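Type III effector HopU1 (Pseudomonas syringae pv. tomato, PDB 3U0J) probably transfers ADP-ribose from NAD+ to arginine side chains of host proteins, an RNA-binding target in plant immunity among them. Local coordinates at residues F61-S64 with I65-M69; A154-R157 with L158-V161; T201-K204 with D205-Q208. All coordinates share one frame; numbering follows the deposited sequence.

Interaction 1: F61-S64 with I65-M69; sequences FGLS and IDDLM
Ser64 and Asp67 clasp each other across the first turn of helix 65-71 in a capping box, a worked example of how a chain enters a helix. The amide of Ser64 gives a hydrogen bond to the carboxylate of Asp67, Ser64 N to Asp67 OD2 3.0 Å, reaching the anti side of that oxygen 32° out of the carboxylate plane. In return Ser64, the N-cap, turns its OG between its own backbone N and carbonyl carbon (chi1 63°), where it accepts a nearly straight but weak bond from Asp67 N (3.3 Å to Ser64 OG). The hydroxyl also gives a weak bond to OD2, which is thus gripped twice. Behind the box the regular helical bond has begun, Leu68 N to Ser64 O 2.8 Å.

Packing widens the clasp on one flank: Leu63 lays CD2 against Asp67 CB at 3.7 Å, while its CD1 meets Leu68 CD2 at 3.8 Å, the two leucines crossing at about a right angle. Asp66 OD1 is hydrogen-bonded to Tyr48 OH of helix 41-52, the helix on which Ile65 also packs. Leu63 and Leu68 rest on helix 89-99, so the new helix starts against both.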
loop_
_atom_site.group_PDB
_atom_site.type_symbol
_atom_site.label_atom_id
_atom_site.label_comp_id
_atom_site.label_asym_id
_atom_site.label_seq_id
_atom_site.Cartn_x
_atom_site.Cartn_y
_atom_site.Cartn_z
ATOM N N PHE A 61 -4.689 18.994 10.073
ATOM C CA PHE A 61 -5.187 19.744 8.929
ATOM C C PHE A 61 -5.685 18.788 7.827
ATOM O O PHE A 61 -4.962 18.457 6.880
ATOM C CB PHE A 61 -4.138 20.720 8.392
ATOM C CG PHE A 61 -4.693 21.693 7.404
ATOM C CD1 PHE A 61 -5.450 22.783 7.840
ATOM C CD2 PHE A 61 -4.498 21.504 6.040
ATOM C CE1 PHE A 61 -5.992 23.688 6.938
ATOM C CE2 PHE A 61 -5.035 22.401 5.124
ATOM C CZ PHE A 61 -5.790 23.501 5.578
ATOM N N GLY A 62 -6.928 18.348 7.967
ATOM C CA GLY A 62 -7.448 17.274 7.152
ATOM C C GLY A 62 -7.974 17.712 5.811
ATOM O O GLY A 62 -8.500 18.813 5.684
ATOM N N LEU A 63 -7.830 16.840 4.817
ATOM C CA LEU A 63 -8.300 17.093 3.467
ATOM C C LEU A 63 -9.451 16.184 3.128
ATOM O O LEU A 63 -9.290 14.964 3.168
ATOM C CB LEU A 63 -7.187 16.817 2.471
ATOM C CG LEU A 63 -6.049 17.829 2.506
ATOM C CD1 LEU A 63 -5.039 17.512 1.411
ATOM C CD2 LEU A 63 -6.598 19.241 2.352
ATOM N N SER A 64 -10.598 16.761 2.765
ATOM C CA SER A 64 -11.746 15.958 2.362
ATOM C C SER A 64 -11.608 15.477 0.921
ATOM O O SER A 64 -10.689 15.861 0.192
ATOM C CB SER A 64 -13.042 16.745 2.512
ATOM O OG SER A 64 -13.045 17.873 1.653
ATOM N N ILE A 65 -12.524 14.622 0.505
ATOM C CA ILE A 65 -12.447 14.125 -0.842
ATOM C C ILE A 65 -12.546 15.305 -1.810
ATOM O O ILE A 65 -11.902 15.310 -2.847
ATOM C CB ILE A 65 -13.518 13.038 -1.118
ATOM C CG1 ILE A 65 -13.314 12.404 -2.497
ATOM C CG2 ILE A 65 -14.913 13.616 -1.010
ATOM C CD1 ILE A 65 -11.887 11.948 -2.780
ATOM N N ASP A 66 -13.339 16.315 -1.468
ATOM C CA ASP A 66 -13.452 17.476 -2.345
ATOM C C ASP A 66 -12.106 18.198 -2.400
ATOM O O ASP A 66 -11.593 18.481 -3.475
ATOM C CB ASP A 66 -14.563 18.422 -1.896
ATOM C CG ASP A 66 -15.952 17.852 -2.129
ATOM O OD1 ASP A 66 -16.083 16.935 -2.972
ATOM O OD2 ASP A 66 -16.912 18.322 -1.472
ATOM N N ASP A 67 -11.522 18.482 -1.243
ATOM C CA ASP A 67 -10.171 19.020 -1.219
ATOM C C ASP A 67 -9.196 18.178 -2.055
ATOM O O ASP A 67 -8.321 18.717 -2.733
ATOM C CB ASP A 67 -9.657 19.114 0.213
ATOM C CG ASP A 67 -10.492 20.025 1.075
ATOM O OD1 ASP A 67 -11.048 21.017 0.538
ATOM O OD2 ASP A 67 -10.575 19.747 2.298
ATOM N N LEU A 68 -9.321 16.860 -2.003
ATOM C CA LEU A 68 -8.396 16.028 -2.764
ATOM C C LEU A 68 -8.699 16.080 -4.250
ATOM O O LEU A 68 -7.785 16.218 -5.077
ATOM C CB LEU A 68 -8.426 14.588 -2.282
ATOM C CG LEU A 68 -7.796 14.427 -0.907
ATOM C CD1 LEU A 68 -7.958 12.995 -0.455
ATOM C CD2 LEU A 68 -6.332 14.860 -0.932
ATOM N N MET A 69 -9.988 15.974 -4.576
ATOM C CA MET A 69 -10.463 15.987 -5.955
ATOM C C MET A 69 -9.971 17.267 -6.593
ATOM O O MET A 69 -9.793 17.368 -7.810
ATOM C CB MET A 69 -11.985 15.916 -5.997
ATOM C CG MET A 69 -12.539 14.511 -5.763
ATOM S SD MET A 69 -12.506 13.493 -7.222
ATOM C CE MET A 69 -11.080 12.580 -6.884
#

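Interaction 2: A154-R157 with L158-V161; sequences ALNR and LMDV
Met159 folds back over the carbonyl of Leu155 and the side-chain amide of Asn156 within helix 145-162, an alpha-helix in which side chains one turn apart lie against the carbonyls of the turn before. The frame is the usual i to i+4 ladder: Leu158 N bonds to Ala154 O, Met159 N to Leu155 O at 2.8 Å, and Asp160 N to Asn156 O.

Met159 illustrates this. Its chain runs extended through chi2 and then bends at chi3 (-58°), which carries CE back along the helix to lie 3.5 Å from Leu155 O and 3.8 Å from Asn156 OD1. The methyl thus borders two oxygens at once, while Leu155 CB is a looser neighbour. The side chains of Asn156 and Met159 cross obliquely, and the amide of Asn156 is held from its other end, ND2 giving hydrogen bonds to His37 O and Glu134 OE1.

Arg157 behaves differently: it starts out away from the following turn, and its chain bends at chi2 and chi3. The guanidinium is taken up by Glu91, in a salt bridge through NE, and by Ser39, in a hydrogen bond through NH2. Asp160, one turn beyond Asn156, has its carboxylate occupied by Arg36, in a salt bridge, and by Tyr38, in a hydrogen bond; these partners would help to stabilise its negative charge.

Around the helix, Ala154 and Leu158 pack on helix 89-99, and Leu155 and Met159 on strand 227-229. Near the helix end, Val161 directs one branch back at the preceding turn, CG1 standing 3.3 Å from Arg157 O.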
loop_
_atom_site.group_PDB
_atom_site.type_symbol
_atom_site.label_atom_id
_atom_site.label_comp_id
_atom_site.label_asym_id
_atom_site.label_seq_id
_atom_site.Cartn_x
_atom_site.Cartn_y
_atom_site.Cartn_z
ATOM N N ALA A 154 -5.352 2.533 -9.749
ATOM C CA ALA A 154 -4.319 3.546 -9.677
ATOM C C ALA A 154 -2.966 2.917 -9.930
ATOM O O ALA A 154 -2.198 3.387 -10.782
ATOM C CB ALA A 154 -4.330 4.231 -8.342
ATOM N N LEU A 155 -2.668 1.856 -9.187
ATOM C CA LEU A 155 -1.367 1.224 -9.326
ATOM C C LEU A 155 -1.204 0.682 -10.741
ATOM O O LEU A 155 -0.120 0.723 -11.294
ATOM C CB LEU A 155 -1.177 0.122 -8.296
ATOM C CG LEU A 155 -1.518 0.448 -6.837
ATOM C CD1 LEU A 155 -1.157 -0.724 -5.933
ATOM C CD2 LEU A 155 -0.854 1.728 -6.334
ATOM N N ASN A 156 -2.278 0.186 -11.340
ATOM C CA ASN A 156 -2.174 -0.342 -12.692
ATOM C C ASN A 156 -1.835 0.757 -13.713
ATOM O O ASN A 156 -0.888 0.596 -14.492
ATOM C CB ASN A 156 -3.423 -1.148 -13.097
ATOM C CG ASN A 156 -3.396 -2.598 -12.582
ATOM O OD1 ASN A 156 -2.337 -3.160 -12.355
ATOM N ND2 ASN A 156 -4.570 -3.204 -12.421
ATOM N N ARG A 157 -2.603 1.857 -13.700
ATOM C CA ARG A 157 -2.339 3.040 -14.520
ATOM C C ARG A 157 -0.874 3.465 -14.386
ATOM O O ARG A 157 -0.214 3.755 -15.371
ATOM C CB ARG A 157 -3.193 4.217 -14.047
ATOM C CG ARG A 157 -4.394 4.638 -14.890
ATOM C CD ARG A 157 -5.394 3.573 -14.876
ATOM N NE ARG A 157 -6.810 3.964 -14.846
ATOM C CZ ARG A 157 -7.614 3.945 -15.910
ATOM N NH1 ARG A 157 -7.129 3.683 -17.117
ATOM N NH2 ARG A 157 -8.902 4.206 -15.773
ATOM N N LEU A 158 -0.368 3.526 -13.160
ATOM C CA LEU A 158 1.003 3.992 -12.933
ATOM C C LEU A 158 2.062 2.984 -13.357
ATOM O O LEU A 158 3.064 3.352 -13.966
ATOM C CB LEU A 158 1.238 4.364 -11.465
ATOM C CG LEU A 158 0.641 5.644 -10.877
ATOM C CD1 LEU A 158 0.669 5.589 -9.343
ATOM C CD2 LEU A 158 1.332 6.902 -11.407
ATOM N N MET A 159 1.880 1.718 -13.004
ATOM C CA MET A 159 2.829 0.715 -13.458
ATOM C C MET A 159 2.834 0.684 -15.002
ATOM O O MET A 159 3.846 0.405 -15.614
ATOM C CB MET A 159 2.549 -0.655 -12.823
ATOM C CG MET A 159 3.061 -0.793 -11.386
ATOM S SD MET A 159 2.850 -2.430 -10.659
ATOM C CE MET A 159 1.092 -2.546 -10.843
ATOM N N ASP A 160 1.717 1.016 -15.636
ATOM C CA ASP A 160 1.669 0.974 -17.098
ATOM C C ASP A 160 2.619 1.954 -17.737
ATOM O O ASP A 160 3.184 1.673 -18.798
ATOM C CB ASP A 160 0.269 1.227 -17.634
ATOM C CG ASP A 160 -0.602 0.000 -17.559
ATOM O OD1 ASP A 160 -0.038 -1.088 -17.303
ATOM O OD2 ASP A 160 -1.836 0.132 -17.748
ATOM N N VAL A 161 2.804 3.103 -17.101
ATOM C CA VAL A 161 3.611 4.149 -17.705
ATOM C C VAL A 161 5.013 4.208 -17.111
ATOM O O VAL A 161 5.955 4.651 -17.768
ATOM C CB VAL A 161 2.906 5.536 -17.623
ATOM C CG1 VAL A 161 2.269 5.747 -16.271
ATOM C CG2 VAL A 161 3.877 6.661 -17.908
#

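Interaction 3: T201-K204 with D205-Q208; sequences TRIK and DSAQ
Thr201, which forms an ST turn at the end of strand 199-201, packs against Ser206 in the short coil of helical backbone angles that follows. In the turn its OG1, placed anti to the backbone nitrogen (chi1 -180°), accepts a hydrogen bond from Ile203 N at 3.2 Å, and takes part in a further one with the carbonyl of Glu239.

The same threonine faces the coil. OG1 lies 3.6 Å from Ser206 CB, and the CG2 branch reaches the same carbon at 3.8 Å, so the serine methylene sits against both branches. From its own side Ser206 sends OG toward Ile203, 3.6 Å from Ile203 CB, with Ile203 CD1 also close; the hydroxyl thus lies along an aliphatic side chain.

Two backbone bonds, each spanning three residues, close the turn. Ser206 N meets Ile203 O at 2.8 Å, and Ala207 N meets Lys204 O at 3.2 Å; both donors stand well above the carbonyl planes, 49° and 56° out, an approach in keeping with tightly wound turns rather than a regular alpha-helix.

In the wider fold, Lys204 makes a cation-pi contact with Phe210, and Arg202 a salt bridge with Asp229 on strand 227-229. Lys204 and Ala207 also touch Tyr169, so the coil, running on from an outer strand of the small sheet, packs against strand 167-172 at the edge of the five-stranded sheet.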
loop_
_atom_site.group_PDB
_atom_site.type_symbol
_atom_site.label_atom_id
_atom_site.label_comp_id
_atom_site.label_asym_id
_atom_site.label_seq_id
_atom_site.Cartn_x
_atom_site.Cartn_y
_atom_site.Cartn_z
ATOM N N THR A 201 9.853 1.062 0.816
ATOM C CA THR A 201 10.539 2.329 0.594
ATOM C C THR A 201 11.864 2.131 -0.120
ATOM O O THR A 201 12.553 1.152 0.115
ATOM C CB THR A 201 10.766 3.092 1.904
ATOM O OG1 THR A 201 11.430 4.323 1.621
ATOM C CG2 THR A 201 11.635 2.295 2.805
ATOM N N ARG A 202 12.210 3.060 -1.003
ATOM C CA ARG A 202 13.509 3.023 -1.667
ATOM C C ARG A 202 14.682 3.326 -0.721
ATOM O O ARG A 202 15.821 2.930 -0.976
ATOM C CB ARG A 202 13.531 4.015 -2.815
ATOM C CG ARG A 202 13.006 3.466 -4.110
ATOM C CD ARG A 202 13.049 4.545 -5.185
ATOM N NE ARG A 202 11.907 5.438 -5.044
ATOM C CZ ARG A 202 11.368 6.118 -6.050
ATOM N NH1 ARG A 202 11.889 6.010 -7.273
ATOM N NH2 ARG A 202 10.306 6.897 -5.832
ATOM N N ILE A 203 14.394 4.025 0.369
ATOM C CA ILE A 203 15.428 4.500 1.266
ATOM C C ILE A 203 15.636 3.564 2.464
ATOM O O ILE A 203 14.764 3.450 3.342
ATOM C CB ILE A 203 15.076 5.904 1.777
ATOM C CG1 ILE A 203 14.547 6.779 0.629
ATOM C CG2 ILE A 203 16.272 6.539 2.451
ATOM C CD1 ILE A 203 13.734 8.012 1.109
ATOM N N LYS A 204 16.800 2.912 2.503
ATOM C CA LYS A 204 17.140 2.024 3.604
ATOM C C LYS A 204 16.821 2.636 4.964
ATOM O O LYS A 204 16.233 1.980 5.818
ATOM C CB LYS A 204 18.605 1.605 3.547
ATOM C CG LYS A 204 18.804 0.222 2.983
ATOM C CD LYS A 204 20.272 -0.206 2.932
ATOM C CE LYS A 204 20.696 -0.938 4.200
ATOM N NZ LYS A 204 22.083 -1.516 4.090
ATOM N N ASP A 205 17.193 3.891 5.178
ATOM C CA ASP A 205 16.948 4.489 6.487
ATOM C C ASP A 205 15.479 4.500 6.876
ATOM O O ASP A 205 15.139 4.366 8.053
ATOM C CB ASP A 205 17.525 5.899 6.574
ATOM C CG ASP A 205 19.024 5.891 6.807
ATOM O OD1 ASP A 205 19.578 4.792 7.050
ATOM O OD2 ASP A 205 19.651 6.974 6.743
ATOM N N SER A 206 14.608 4.654 5.885
ATOM C CA SER A 206 13.185 4.813 6.154
ATOM C C SER A 206 12.500 3.535 6.669
ATOM O O SER A 206 11.443 3.588 7.293
ATOM C CB SER A 206 12.480 5.372 4.918
ATOM O OG SER A 206 12.997 6.655 4.589
ATOM N N ALA A 207 13.106 2.382 6.418
ATOM C CA ALA A 207 12.536 1.137 6.908
ATOM C C ALA A 207 12.742 1.043 8.413
ATOM O O ALA A 207 12.080 0.250 9.101
ATOM C CB ALA A 207 13.162 -0.035 6.211
ATOM N N GLN A 208 13.664 1.860 8.914
ATOM C CA GLN A 208 13.953 1.947 10.344
ATOM C C GLN A 208 14.244 0.617 11.021
ATOM O O GLN A 208 13.670 0.323 12.074
ATOM C CB GLN A 208 12.808 2.621 11.076
ATOM C CG GLN A 208 12.496 4.008 10.590
ATOM C CD GLN A 208 11.532 4.690 11.515
ATOM O OE1 GLN A 208 10.330 4.816 11.211
ATOM N NE2 GLN A 208 12.037 5.107 12.688
#

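How the interactions relate
Followed from the N terminus, the three contacts come in series; none nests within or crosses another, and each closes a turn in a continuous piece of chain. Interaction 1 begins helix 65-71, interaction 2 lies in the last turns of helix 145-162, and interaction 3 makes the turn after strand 199-201. Their centres stand about 23 to 28 Å apart, and no pair touches. Shared neighbours link them nonetheless: helix 89-99 receives side chains from both interactions 1 and 2, and strand 227-229 is met by interaction 2 and by Arg202 of interaction 3. Helical and sheet parts of the fold are thus joined indirectly.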